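Local structure of cytoplasmic export protein 1 (Saccharomyces cerevisiae, 3VWA) at residues S458-L469 with A480-F491. The protein binds tRNA and takes part in its nuclear export, possibly collecting it from export receptors at the nuclear pore and delivering aminoacylated tRNA to the translation machinery. Sequence-based numbering, arbitrary orientation.
Sequences SNILATAFTKSL and ALYGLEKSIELF
Phe465 enters the 480-491 segment as a knob into the hole formed by Ala480, Gly483, Leu484 and Ser487. Its CG lies beside the backbone N (chi1 -68°), which carries the ring across to the other helix. Leu484 covers one face: its CG stands 3.7 Å from the Phe465 ring centroid, 21° off the normal, a CH-pi contact displaced toward the rim. At the far end, Phe465 CZ comes within 3.4 Å of Gly483 C, so the end of the ring rests on backbone atoms of the other helix. Ser487 OG lies at the edge of the Phe465 ring, in its plane, and donates to Gly483 O at 2.6 Å. The helix axes run 9.6 Å apart with 152° between their directions, an antiparallel hairpin in the C-terminal helical-repeat region, just before the second HEAT repeat (494-530). Helix 433-446 also touches Phe465, through Val440 and Ser444, whereas Leu522 of helix 513-536 packs on Leu484. Toward one end of the hairpin, the methine and methyls of Leu469 gather about Ala480 CB, with Leu469 CG 3.5 Å from it. Toward the other, Phe491 turns its edge to the 458-469 helix: Leu461 CB is 3.8 Å from Phe491 CZ, and Ser458 OG lies in the ring plane. One water bridges the Ser458 hydroxyl and the Leu490 carbonyl, 2.7 Å from Ser458 OG and donating to Leu490 O, which Arg457 also reaches.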
# COMPACT_ATOMS: atom_id res chain seq x y z
N SER A 458 2.97 -21.24 37.13
CA SER A 458 1.98 -21.53 38.21
C SER A 458 1.97 -20.49 39.31
O SER A 458 0.89 -20.05 39.73
CB SER A 458 2.19 -22.92 38.82
OG SER A 458 1.73 -23.90 37.90
N ASN A 459 3.14 -20.11 39.79
CA ASN A 459 3.22 -19.03 40.83
C ASN A 459 2.70 -17.69 40.33
O ASN A 459 2.00 -17.02 41.02
CB ASN A 459 4.67 -18.83 41.31
CG ASN A 459 5.17 -20.00 42.09
OD1 ASN A 459 4.36 -20.83 42.54
ND2 ASN A 459 6.49 -20.09 42.29
N ILE A 460 3.06 -17.33 39.12
CA ILE A 460 2.49 -16.17 38.46
C ILE A 460 0.97 -16.18 38.37
O ILE A 460 0.30 -15.19 38.68
CB ILE A 460 3.12 -16.05 37.07
CG1 ILE A 460 4.59 -15.63 37.22
CG2 ILE A 460 2.28 -15.11 36.19
CD1 ILE A 460 5.33 -15.71 35.91
N LEU A 461 0.42 -17.30 37.95
CA LEU A 461 -1.03 -17.36 37.84
C LEU A 461 -1.71 -17.32 39.20
O LEU A 461 -2.68 -16.53 39.41
CB LEU A 461 -1.47 -18.61 37.04
CG LEU A 461 -1.11 -18.54 35.54
CD1 LEU A 461 -1.24 -19.89 34.82
CD2 LEU A 461 -1.83 -17.39 34.81
N ALA A 462 -1.22 -18.15 40.13
CA ALA A 462 -1.88 -18.23 41.47
C ALA A 462 -1.88 -16.88 42.12
O ALA A 462 -2.90 -16.48 42.70
CB ALA A 462 -1.24 -19.27 42.40
N THR A 463 -0.74 -16.19 42.03
CA THR A 463 -0.62 -14.85 42.65
C THR A 463 -1.58 -13.81 42.00
O THR A 463 -2.20 -12.99 42.69
CB THR A 463 0.82 -14.29 42.53
OG1 THR A 463 1.79 -15.24 43.00
CG2 THR A 463 0.95 -12.97 43.32
N ALA A 464 -1.64 -13.80 40.69
CA ALA A 464 -2.48 -12.84 39.99
C ALA A 464 -3.96 -13.11 40.27
O ALA A 464 -4.73 -12.16 40.44
CB ALA A 464 -2.19 -12.90 38.48
N PHE A 465 -4.35 -14.38 40.30
CA PHE A 465 -5.76 -14.73 40.58
C PHE A 465 -6.18 -14.46 42.03
O PHE A 465 -7.29 -14.02 42.31
CB PHE A 465 -6.00 -16.21 40.27
CG PHE A 465 -5.92 -16.57 38.81
CD1 PHE A 465 -6.46 -15.75 37.82
CD2 PHE A 465 -5.35 -17.77 38.41
CE1 PHE A 465 -6.41 -16.10 36.47
CE2 PHE A 465 -5.32 -18.13 37.08
CZ PHE A 465 -5.85 -17.29 36.11
N THR A 466 -5.30 -14.75 42.97
CA THR A 466 -5.52 -14.44 44.40
C THR A 466 -5.75 -12.93 44.61
O THR A 466 -6.72 -12.53 45.28
CB THR A 466 -4.28 -14.86 45.19
OG1 THR A 466 -4.13 -16.29 45.12
CG2 THR A 466 -4.34 -14.41 46.66
N LYS A 467 -4.88 -12.11 44.01
CA LYS A 467 -5.05 -10.65 44.01
C LYS A 467 -6.41 -10.18 43.50
O LYS A 467 -7.08 -9.39 44.15
CB LYS A 467 -3.91 -9.98 43.22
CG LYS A 467 -3.76 -8.47 43.35
CD LYS A 467 -3.95 -7.95 44.76
CE LYS A 467 -3.25 -6.61 44.90
NZ LYS A 467 -4.06 -5.68 45.72
N SER A 468 -6.84 -10.70 42.36
CA SER A 468 -8.08 -10.24 41.72
C SER A 468 -9.31 -10.67 42.52
O SER A 468 -10.31 -9.97 42.53
CB SER A 468 -8.23 -10.77 40.28
OG SER A 468 -7.06 -10.47 39.53
N LEU A 469 -9.21 -11.79 43.21
CA LEU A 469 -10.36 -12.32 43.96
C LEU A 469 -10.54 -11.64 45.30
O LEU A 469 -11.57 -11.84 45.95
CB LEU A 469 -10.24 -13.84 44.13
CG LEU A 469 -10.59 -14.63 42.89
CD1 LEU A 469 -10.10 -16.06 43.15
CD2 LEU A 469 -12.09 -14.64 42.57
N ALA A 480 -11.14 -13.33 37.45
CA ALA A 480 -10.23 -14.35 37.98
C ALA A 480 -10.81 -15.75 37.76
O ALA A 480 -10.14 -16.64 37.24
CB ALA A 480 -9.96 -14.11 39.46
N LEU A 481 -12.07 -15.92 38.12
CA LEU A 481 -12.70 -17.23 38.00
C LEU A 481 -12.65 -17.67 36.57
O LEU A 481 -12.52 -18.87 36.29
CB LEU A 481 -14.13 -17.17 38.48
CG LEU A 481 -14.29 -16.84 39.95
CD1 LEU A 481 -15.79 -16.74 40.27
CD2 LEU A 481 -13.64 -17.96 40.75
N TYR A 482 -12.78 -16.70 35.66
CA TYR A 482 -12.76 -17.04 34.23
C TYR A 482 -11.38 -17.58 33.79
O TYR A 482 -11.25 -18.62 33.14
CB TYR A 482 -13.10 -15.79 33.39
CG TYR A 482 -12.99 -16.01 31.89
CD1 TYR A 482 -13.94 -16.79 31.21
CD2 TYR A 482 -11.94 -15.43 31.14
CE1 TYR A 482 -13.86 -16.99 29.84
CE2 TYR A 482 -11.84 -15.63 29.75
CZ TYR A 482 -12.81 -16.41 29.12
OH TYR A 482 -12.77 -16.64 27.76
N GLY A 483 -10.35 -16.83 34.15
CA GLY A 483 -9.01 -17.23 33.81
C GLY A 483 -8.62 -18.51 34.49
O GLY A 483 -7.81 -19.26 33.96
N LEU A 484 -9.20 -18.79 35.66
CA LEU A 484 -8.95 -20.09 36.33
C LEU A 484 -9.62 -21.24 35.61
O LEU A 484 -9.08 -22.36 35.55
CB LEU A 484 -9.39 -20.04 37.79
CG LEU A 484 -8.47 -19.30 38.77
CD1 LEU A 484 -9.21 -18.73 39.98
CD2 LEU A 484 -7.48 -20.35 39.26
N GLU A 485 -10.81 -20.97 35.06
CA GLU A 485 -11.49 -22.01 34.28
C GLU A 485 -10.65 -22.36 33.05
O GLU A 485 -10.37 -23.52 32.77
CB GLU A 485 -12.89 -21.55 33.87
CG GLU A 485 -13.70 -22.58 33.07
CD GLU A 485 -14.93 -21.91 32.44
OE1 GLU A 485 -15.66 -21.20 33.14
OE2 GLU A 485 -15.14 -22.06 31.24
N LYS A 486 -10.23 -21.32 32.33
CA LYS A 486 -9.39 -21.54 31.18
C LYS A 486 -8.01 -22.06 31.54
O LYS A 486 -7.36 -22.57 30.68
CB LYS A 486 -9.26 -20.28 30.31
CG LYS A 486 -10.57 -19.62 29.91
CD LYS A 486 -11.42 -20.50 29.00
CE LYS A 486 -12.32 -19.63 28.12
NZ LYS A 486 -13.40 -20.45 27.52
N SER A 487 -7.56 -21.96 32.77
CA SER A 487 -6.16 -22.31 33.08
C SER A 487 -5.97 -23.69 33.60
O SER A 487 -4.84 -24.08 33.90
CB SER A 487 -5.61 -21.37 34.13
OG SER A 487 -5.38 -20.15 33.48
N ILE A 488 -7.08 -24.41 33.73
CA ILE A 488 -7.04 -25.70 34.39
C ILE A 488 -6.05 -26.63 33.70
O ILE A 488 -5.34 -27.38 34.34
CB ILE A 488 -8.47 -26.34 34.51
CG1 ILE A 488 -8.46 -27.47 35.50
CG2 ILE A 488 -9.02 -26.78 33.14
CD1 ILE A 488 -9.84 -28.04 35.84
N GLU A 489 -6.00 -26.58 32.38
CA GLU A 489 -5.02 -27.41 31.67
C GLU A 489 -3.57 -27.03 31.93
O GLU A 489 -2.68 -27.81 31.58
CB GLU A 489 -5.24 -27.37 30.16
CG GLU A 489 -6.46 -26.64 29.71
CD GLU A 489 -6.80 -26.99 28.28
OE1 GLU A 489 -6.84 -26.02 27.47
OE2 GLU A 489 -6.95 -28.23 27.99
N LEU A 490 -3.33 -25.85 32.53
CA LEU A 490 -1.93 -25.44 32.83
C LEU A 490 -1.48 -25.82 34.24
O LEU A 490 -0.32 -25.59 34.62
CB LEU A 490 -1.75 -23.94 32.65
CG LEU A 490 -2.27 -23.31 31.36
CD1 LEU A 490 -2.18 -21.80 31.39
CD2 LEU A 490 -1.52 -23.88 30.14
N PHE A 491 -2.41 -26.37 35.03
CA PHE A 491 -2.12 -26.87 36.37
C PHE A 491 -2.24 -28.38 36.43
O PHE A 491 -3.38 -28.98 36.23
CB PHE A 491 -3.08 -26.25 37.41
CG PHE A 491 -3.08 -24.75 37.41
CD1 PHE A 491 -1.92 -24.04 37.63
CD2 PHE A 491 -4.27 -24.06 37.24
CE1 PHE A 491 -1.94 -22.65 37.62
CE2 PHE A 491 -4.31 -22.67 37.28
CZ PHE A 491 -3.14 -21.96 37.46
O HOH W 1 1.02 -23.15 35.41